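Local coordinates for glucose dehydrogenase (Serratia sp. FS14, PDB 7CDY), which is a beta-propeller protein of the glucose/sorbosone dehydrogenase family and carries a bound calcium ion, at residues Gln24-Thr29 with Tyr329-Thr334; Gly127-Asp132 with Leu137-Gly142. One frame throughout, in Å; residues are numbered along the deposited sequence. Where two conformers were deposited one is given.

Contact 1: Gln24-Thr29 with Tyr329-Thr334; sequences QGLLIT and YLYLLT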
ATOM      1  N   GLN A  24      10.613  20.389   3.670  1.00 21.37           N
ATOM      2  CA  GLN A  24      10.317  20.072   5.061  1.00 17.48           C
ATOM      3  C   GLN A  24      10.666  18.637   5.427  1.00 17.86           C
ATOM      4  O   GLN A  24      10.733  18.316   6.620  1.00 20.81           O
ATOM      5  CB  GLN A  24       8.855  20.375   5.367  1.00 19.17           C
ATOM      6  CG  GLN A  24       8.571  21.874   5.332  1.00 21.19           C
ATOM      7  CD  GLN A  24       7.107  22.205   5.157  1.00 26.18           C
ATOM      8  OE1 GLN A  24       6.755  23.187   4.498  1.00 35.05           O
ATOM      9  NE2 GLN A  24       6.243  21.402   5.761  1.00 23.26           N
ATOM     10  N   GLY A  25      10.875  17.783   4.443  1.00 17.74           N
ATOM     11  CA  GLY A  25      11.375  16.451   4.679  1.00 16.05           C
ATOM     12  C   GLY A  25      10.383  15.365   4.317  1.00 14.58           C
ATOM     13  O   GLY A  25       9.420  15.569   3.568  1.00 16.06           O
ATOM     14  N   LEU A  26      10.637  14.180   4.875  0.50 13.20           N
ATOM     15  CA  LEU A  26       9.899  12.956   4.607  0.50 13.26           C
ATOM     16  C   LEU A  26       9.501  12.329   5.937  0.50 11.58           C
ATOM     17  O   LEU A  26      10.301  12.297   6.878  0.50 11.73           O
ATOM     18  CB  LEU A  26      10.798  11.936   3.880  0.50 14.44           C
ATOM     19  CG  LEU A  26      11.263  12.148   2.434  0.50 16.83           C
ATOM     20  CD1 LEU A  26      12.266  13.282   2.329  0.50 18.65           C
ATOM     21  CD2 LEU A  26      11.876  10.866   1.894  0.50 16.86           C
ATOM     22  N   LEU A  27       8.278  11.810   6.015  1.00  9.80           N
ATOM     23  CA  LEU A  27       7.903  10.972   7.138  1.00 10.22           C
ATOM     24  C   LEU A  27       8.129   9.517   6.760  1.00 10.47           C
ATOM     25  O   LEU A  27       7.905   9.128   5.611  1.00 10.47           O
ATOM     26  CB  LEU A  27       6.432  11.192   7.501  1.00 10.03           C
ATOM     27  CG  LEU A  27       6.060  12.565   8.079  1.00 10.88           C
ATOM     28  CD1 LEU A  27       4.553  12.733   8.154  1.00 10.79           C
ATOM     29  CD2 LEU A  27       6.683  12.773   9.446  1.00 12.18           C
ATOM     30  N   ILE A  28       8.573   8.720   7.732  1.00  8.85           N
ATOM     31  CA  ILE A  28       8.873   7.306   7.527  1.00  8.98           C
ATOM     32  C   ILE A  28       8.283   6.530   8.686  1.00  8.89           C
ATOM     33  O   ILE A  28       8.488   6.902   9.843  1.00  9.53           O
ATOM     34  CB  ILE A  28      10.394   7.050   7.488  1.00 10.51           C
ATOM     35  CG1 ILE A  28      11.061   7.891   6.406  1.00 12.05           C
ATOM     36  CG2 ILE A  28      10.691   5.565   7.277  1.00 11.56           C
ATOM     37  CD1 ILE A  28      12.567   7.692   6.309  1.00 14.32           C
ATOM     38  N   THR A  29       7.590   5.433   8.393  1.00  8.63           N
ATOM     39  CA  THR A  29       7.186   4.509   9.439  1.00  7.97           C
ATOM     40  C   THR A  29       8.184   3.367   9.553  1.00  8.08           C
ATOM     41  O   THR A  29       8.704   2.867   8.551  1.00  8.86           O
ATOM     42  CB  THR A  29       5.789   3.932   9.189  1.00  8.27           C
ATOM     43  OG1 THR A  29       5.797   3.182   7.967  1.00  9.77           O
ATOM     44  CG2 THR A  29       4.751   5.048   9.113  1.00  9.14           C
ATOM     45  N   TYR A 329      13.270  12.400  -8.467  1.00 15.70           N
ATOM     46  CA  TYR A 329      13.893  11.122  -8.151  1.00 16.94           C
ATOM     47  C   TYR A 329      12.865  10.169  -7.551  1.00 13.60           C
ATOM     48  O   TYR A 329      11.814  10.584  -7.060  1.00 15.38           O
ATOM     49  CB  TYR A 329      15.036  11.308  -7.148  1.00 17.40           C
ATOM     50  CG  TYR A 329      16.277  11.960  -7.715  1.00 16.51           C
ATOM     51  CD1 TYR A 329      16.416  13.343  -7.713  1.00 20.08           C
ATOM     52  CD2 TYR A 329      17.305  11.194  -8.243  1.00 19.34           C
ATOM     53  CE1 TYR A 329      17.554  13.944  -8.220  1.00 22.54           C
ATOM     54  CE2 TYR A 329      18.445  11.786  -8.757  1.00 21.73           C
ATOM     55  CZ  TYR A 329      18.559  13.159  -8.744  1.00 20.60           C
ATOM     56  OH  TYR A 329      19.697  13.747  -9.256  1.00 27.62           O
ATOM     57  N   LEU A 330      13.181   8.878  -7.601  1.00 13.78           N
ATOM     58  CA  LEU A 330      12.410   7.887  -6.863  1.00 12.48           C
ATOM     59  C   LEU A 330      13.018   7.709  -5.484  1.00 14.47           C
ATOM     60  O   LEU A 330      14.234   7.800  -5.310  1.00 13.87           O
ATOM     61  CB  LEU A 330      12.418   6.539  -7.585  1.00 14.71           C
ATOM     62  CG  LEU A 330      11.717   6.464  -8.934  1.00 15.13           C
ATOM     63  CD1 LEU A 330      11.928   5.089  -9.535  1.00 14.96           C
ATOM     64  CD2 LEU A 330      10.233   6.750  -8.779  1.00 15.96           C
ATOM     65  N   TYR A 331      12.161   7.449  -4.502  1.00 11.57           N
ATOM     66  CA  TYR A 331      12.577   7.215  -3.128  1.00 12.08           C
ATOM     67  C   TYR A 331      12.070   5.848  -2.687  1.00 10.62           C
ATOM     68  O   TYR A 331      10.881   5.544  -2.838  1.00 12.35           O
ATOM     69  CB  TYR A 331      12.062   8.330  -2.207  1.00 12.02           C
ATOM     70  CG  TYR A 331      12.813   9.633  -2.397  1.00 12.55           C
ATOM     71  CD1 TYR A 331      12.572  10.443  -3.502  1.00 13.73           C
ATOM     72  CD2 TYR A 331      13.781  10.031  -1.491  1.00 15.93           C
ATOM     73  CE1 TYR A 331      13.278  11.630  -3.685  1.00 16.37           C
ATOM     74  CE2 TYR A 331      14.482  11.212  -1.661  1.00 19.11           C
ATOM     75  CZ  TYR A 331      14.228  12.002  -2.758  1.00 17.27           C
ATOM     76  OH  TYR A 331      14.936  13.179  -2.917  1.00 22.03           O
ATOM     77  N   LEU A 332      12.974   5.020  -2.164  1.00 10.13           N
ATOM     78  CA  LEU A 332      12.666   3.650  -1.785  1.00  9.60           C
ATOM     79  C   LEU A 332      12.995   3.417  -0.322  1.00  8.51           C
ATOM     80  O   LEU A 332      13.878   4.076   0.245  1.00 10.75           O
ATOM     81  CB  LEU A 332      13.505   2.643  -2.593  1.00 10.52           C
ATOM     82  CG  LEU A 332      13.586   2.772  -4.113  1.00 13.87           C
ATOM     83  CD1 LEU A 332      14.324   1.575  -4.710  1.00 13.79           C
ATOM     84  CD2 LEU A 332      12.231   2.937  -4.753  1.00 18.80           C
ATOM     85  N   LEU A 333      12.294   2.450   0.283  1.00  9.23           N
ATOM     86  CA  LEU A 333      12.670   1.892   1.576  1.00  9.59           C
ATOM     87  C   LEU A 333      12.975   0.415   1.411  1.00  9.04           C
ATOM     88  O   LEU A 333      12.314  -0.276   0.629  1.00  9.33           O
ATOM     89  CB  LEU A 333      11.539   2.012   2.601  1.00  9.23           C
ATOM     90  CG  LEU A 333      11.087   3.434   2.934  1.00  9.22           C
ATOM     91  CD1 LEU A 333       9.806   3.434   3.783  1.00 10.89           C
ATOM     92  CD2 LEU A 333      12.193   4.214   3.625  1.00 11.97           C
ATOM     93  N   THR A 334      13.969  -0.073   2.147  1.00  9.32           N
ATOM     94  CA  THR A 334      14.331  -1.485   2.108  1.00  9.37           C
ATOM     95  C   THR A 334      13.866  -2.187   3.374  1.00 11.27           C
ATOM     96  O   THR A 334      13.960  -1.633   4.474  1.00 13.26           O
ATOM     97  CB  THR A 334      15.832  -1.716   1.868  1.00 11.52           C
ATOM     98  OG1 THR A 334      16.579  -1.374   3.046  1.00 13.28           O
ATOM     99  CG2 THR A 334      16.316  -0.889   0.702  1.00 14.28           C
TER
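Leu26 and Ile28 meet Tyr331 and Leu333 in a purely apolar, buried contact between two neighbouring blades of the beta-propeller, at the point where the ring of blades closes. Residues 26-29 and 330-334 belong to blades from opposite ends of the chain. They run the same general way but exchange no hydrogen bond: facing CA atoms lie 8.9 Å apart for Ile28 and Leu333 and 10.0 Å for Leu26 and Tyr331, so alternate side chains must bridge the gap. Strand 3-19 binds the two blades together by pairing with both strand 26-30 and strand 339-345, a closure of the kind often seen in propellers.

Leu26 and Tyr331 cross at about a right angle. The CD2 methyl of Leu26 approaches the Tyr331 ring obliquely and comes 4.0 Å from its CD2, though Leu26 has two deposited conformers and this describes one of them. Phe19 of strand 3-19 packs against both residues, meeting the tyrosine ring edge-to-face, while the phenolic OH is hydrogen-bonded to Asp327 OD2.

The second pair is built from branched aliphatic ends. With CG1 of Ile28 beside the backbone N (chi1 -57°), CG2 stands anti to that N and makes the closest approach to Leu333, while CD1 lies only slightly farther from Leu333 CD2. Leu17 and Leu341 also pack against Leu333. The leucine meets its partner with both branches, since Ile28 CG2 lies 4.2 Å from CD1 and also 4.2 Å from CD2 of Leu333.

Contact 2: Gly127-Asp132 with Leu137-Gly142; sequences GKLAFD and LFIALG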
ATOM      1  N   GLY A 127      -3.010  -2.436   3.875  1.00  9.57           N
ATOM      2  CA  GLY A 127      -2.626  -1.240   4.607  1.00 10.40           C
ATOM      3  C   GLY A 127      -2.288  -0.036   3.761  1.00  9.63           C
ATOM      4  O   GLY A 127      -2.145   1.064   4.319  1.00 10.40           O
ATOM      5  N   LYS A 128      -2.145  -0.171   2.450  1.00  9.65           N
ATOM      6  CA  LYS A 128      -1.824   0.999   1.644  1.00  9.62           C
ATOM      7  C   LYS A 128      -3.014   1.955   1.567  1.00  9.82           C
ATOM      8  O   LYS A 128      -4.181   1.550   1.643  1.00 10.23           O
ATOM      9  CB  LYS A 128      -1.378   0.600   0.234  1.00 10.40           C
ATOM     10  CG  LYS A 128      -0.123  -0.305   0.148  1.00 11.16           C
ATOM     11  CD  LYS A 128       1.076   0.216   0.915  1.00 14.04           C
ATOM     12  CE  LYS A 128       2.017   1.051   0.071  1.00 12.74           C
ATOM     13  NZ  LYS A 128       3.160   1.555   0.899  1.00 12.65           N
ATOM     14  N   LEU A 129      -2.692   3.237   1.425  1.00  8.41           N
ATOM     15  CA  LEU A 129      -3.675   4.315   1.373  1.00  8.21           C
ATOM     16  C   LEU A 129      -3.385   5.178   0.156  1.00  9.78           C
ATOM     17  O   LEU A 129      -2.228   5.323  -0.250  1.00 10.48           O
ATOM     18  CB  LEU A 129      -3.548   5.231   2.594  1.00  9.31           C
ATOM     19  CG  LEU A 129      -3.662   4.562   3.955  1.00  8.68           C
ATOM     20  CD1 LEU A 129      -3.392   5.573   5.055  1.00 10.84           C
ATOM     21  CD2 LEU A 129      -5.033   3.929   4.158  1.00 10.77           C
ATOM     22  N   ALA A 130      -4.431   5.797  -0.406  1.00 10.21           N
ATOM     23  CA  ALA A 130      -4.227   6.753  -1.485  1.00  9.79           C
ATOM     24  C   ALA A 130      -5.447   7.651  -1.608  1.00  9.36           C
ATOM     25  O   ALA A 130      -6.585   7.181  -1.501  1.00 11.63           O
ATOM     26  CB  ALA A 130      -3.991   6.039  -2.826  1.00  9.70           C
ATOM     27  N   PHE A 131      -5.203   8.930  -1.872  1.00  9.18           N
ATOM     28  CA  PHE A 131      -6.288   9.849  -2.181  1.00 10.73           C
ATOM     29  C   PHE A 131      -6.518   9.901  -3.691  1.00 11.80           C
ATOM     30  O   PHE A 131      -5.584   9.796  -4.487  1.00 13.03           O
ATOM     31  CB  PHE A 131      -5.978  11.248  -1.632  1.00 11.77           C
ATOM     32  CG  PHE A 131      -6.184  11.371  -0.149  1.00 11.35           C
ATOM     33  CD1 PHE A 131      -7.456  11.559   0.370  1.00 11.99           C
ATOM     34  CD2 PHE A 131      -5.115  11.292   0.735  1.00 13.47           C
ATOM     35  CE1 PHE A 131      -7.652  11.653   1.736  1.00 13.67           C
ATOM     36  CE2 PHE A 131      -5.319  11.404   2.099  1.00 13.10           C
ATOM     37  CZ  PHE A 131      -6.588  11.576   2.596  1.00 13.20           C
ATOM     38  N   ASP A 132      -7.780  10.050  -4.085  1.00 12.81           N
ATOM     39  CA  ASP A 132      -8.088  10.304  -5.487  1.00 14.12           C
ATOM     40  C   ASP A 132      -8.114  11.815  -5.752  1.00 12.11           C
ATOM     41  O   ASP A 132      -7.820  12.624  -4.872  1.00 16.05           O
ATOM     42  CB  ASP A 132      -9.336   9.529  -5.930  1.00 17.15           C
ATOM     43  CG  ASP A 132     -10.651  10.153  -5.452  1.00 15.32           C
ATOM     44  OD1 ASP A 132     -10.658  11.206  -4.800  1.00 15.36           O
ATOM     45  OD2 ASP A 132     -11.704   9.545  -5.746  1.00 22.08           O
ATOM     46  N   LEU A 137     -10.610   8.972   0.191  1.00  9.41           N
ATOM     47  CA  LEU A 137      -9.551   8.121   0.720  1.00 10.15           C
ATOM     48  C   LEU A 137      -9.815   6.673   0.336  1.00 10.15           C
ATOM     49  O   LEU A 137     -10.853   6.111   0.700  1.00 10.45           O
ATOM     50  CB  LEU A 137      -9.505   8.260   2.239  1.00 11.33           C
ATOM     51  CG  LEU A 137      -8.458   7.391   2.941  1.00 11.69           C
ATOM     52  CD1 LEU A 137      -7.038   7.679   2.435  1.00 11.91           C
ATOM     53  CD2 LEU A 137      -8.555   7.587   4.455  1.00 15.30           C
ATOM     54  N   PHE A 138      -8.872   6.068  -0.387  1.00  9.13           N
ATOM     55  CA  PHE A 138      -8.894   4.641  -0.685  1.00  9.39           C
ATOM     56  C   PHE A 138      -8.003   3.868   0.283  1.00  8.60           C
ATOM     57  O   PHE A 138      -6.883   4.290   0.592  1.00  9.32           O
ATOM     58  CB  PHE A 138      -8.459   4.380  -2.125  1.00  9.58           C
ATOM     59  CG  PHE A 138      -9.521   4.687  -3.142  1.00 11.02           C
ATOM     60  CD1 PHE A 138      -9.816   5.994  -3.482  1.00 12.90           C
ATOM     61  CD2 PHE A 138     -10.218   3.659  -3.762  1.00 11.85           C
ATOM     62  CE1 PHE A 138     -10.808   6.271  -4.418  1.00 17.00           C
ATOM     63  CE2 PHE A 138     -11.192   3.931  -4.705  1.00 15.58           C
ATOM     64  CZ  PHE A 138     -11.485   5.233  -5.022  1.00 15.00           C
ATOM     65  N   ILE A 139      -8.517   2.743   0.770  1.00  9.11           N
ATOM     66  CA  ILE A 139      -7.841   1.917   1.765  1.00  9.74           C
ATOM     67  C   ILE A 139      -7.832   0.483   1.248  1.00  8.42           C
ATOM     68  O   ILE A 139      -8.896  -0.100   1.010  1.00 10.75           O
ATOM     69  CB  ILE A 139      -8.571   1.973   3.117  1.00  9.29           C
ATOM     70  CG1 ILE A 139      -8.737   3.419   3.603  1.00 10.56           C
ATOM     71  CG2 ILE A 139      -7.858   1.118   4.135  1.00 11.24           C
ATOM     72  CD1 ILE A 139      -9.752   3.557   4.723  1.00 11.33           C
ATOM     73  N   ALA A 140      -6.643  -0.104   1.110  1.00  9.24           N
ATOM     74  CA  ALA A 140      -6.496  -1.466   0.597  1.00 10.29           C
ATOM     75  C   ALA A 140      -6.348  -2.426   1.771  1.00  9.65           C
ATOM     76  O   ALA A 140      -5.439  -2.268   2.594  1.00 13.17           O
ATOM     77  CB  ALA A 140      -5.286  -1.547  -0.335  1.00 12.27           C
ATOM     78  N   LEU A 141      -7.219  -3.428   1.843  1.00  9.18           N
ATOM     79  CA  LEU A 141      -7.260  -4.361   2.964  1.00  8.87           C
ATOM     80  C   LEU A 141      -7.014  -5.791   2.510  1.00  9.39           C
ATOM     81  O   LEU A 141      -7.659  -6.274   1.572  1.00 10.66           O
ATOM     82  CB  LEU A 141      -8.614  -4.290   3.666  1.00  9.81           C
ATOM     83  CG  LEU A 141      -8.991  -2.924   4.237  1.00  9.55           C
ATOM     84  CD1 LEU A 141     -10.433  -2.923   4.715  1.00 11.48           C
ATOM     85  CD2 LEU A 141      -8.058  -2.557   5.384  1.00 11.46           C
ATOM     86  N   GLY A 142      -6.091  -6.481   3.197  1.00  9.27           N
ATOM     87  CA  GLY A 142      -5.923  -7.902   2.988  1.00  9.64           C
ATOM     88  C   GLY A 142      -7.037  -8.699   3.646  1.00  8.37           C
ATOM     89  O   GLY A 142      -7.878  -8.183   4.380  1.00  9.58           O
TER
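Phe131 and Leu137 form one of the cross-strand pairs of a beta hairpin, the first two strands of a four-stranded propeller blade, and illustrate how such a hairpin sorts its side chains between two faces. The strands are antiparallel, at 159°. Leu129, Phe131, Leu137 and Ile139 share one face, which packs on the neighbouring blade through Leu66 and Val94; Ala130 and Phe138 share the other, against Leu196.

On the first face, Leu137 extends its CG opposite the backbone N (chi1 178°), and this carries CD1 over one face of the Phe131 ring in a CH-pi contact, 4.0 Å from the ring centroid. Tyr78 meets the same ring edge-to-face. Further along, Leu129 and Ile139, a non-hydrogen-bonded pair, run alongside each other off the same face, with Leu129 CD2 resting 3.8 Å from Ile139 CG1 and close to CG2 as well.

Ala130 and Phe138 are a hydrogen-bonded pair. The backbone bond from Phe138 N to Ala130 O, 2.8 Å, also brings that oxygen to 3.4 Å from Phe138 CB, and Ala130 N donates back to Phe138 O at 3.0 Å. The carboxylate of Asp132 reaches the rim of the Phe138 ring, with OD2 in the ring plane 3.6 Å from CE1 of Phe138; its OD1 takes the backbone N-H of Tyr136 in the connecting turn, and OD2 also binds a glycerol.

At the far end the pairing shifts into a G1-type beta bulge. The NZ of Lys128 forms salt bridges with Glu64 and Glu321, while its backbone N has no partner. Ala140 N donates to Lys128 O at 3.0 Å, and Gly127 N donates to Ala140 O at 2.8 Å.

Overall arrangement
Contact 1 joins segments about 300 residues apart, and contact 2 falls between them in sequence: the chain passes through 24-29, then the hairpin 127-132 and 137-142, and reaches 329-334 last. Their centres are 18 Å apart and their nearest atoms about 7 Å, without touching, and they occupy different sheets of the propeller. Contact 1 is an interface between blades, whereas contact 2 is pairing within one blade, close to the centre of the chain. Strand 319-324 connects their surroundings, for Glu321 touches Leu333 and also bridges to Lys128, whose salt bridges link different blades. Together they exemplify two levels of propeller construction, backbone pairing within a blade and side-chain packing, here apolar, between blades.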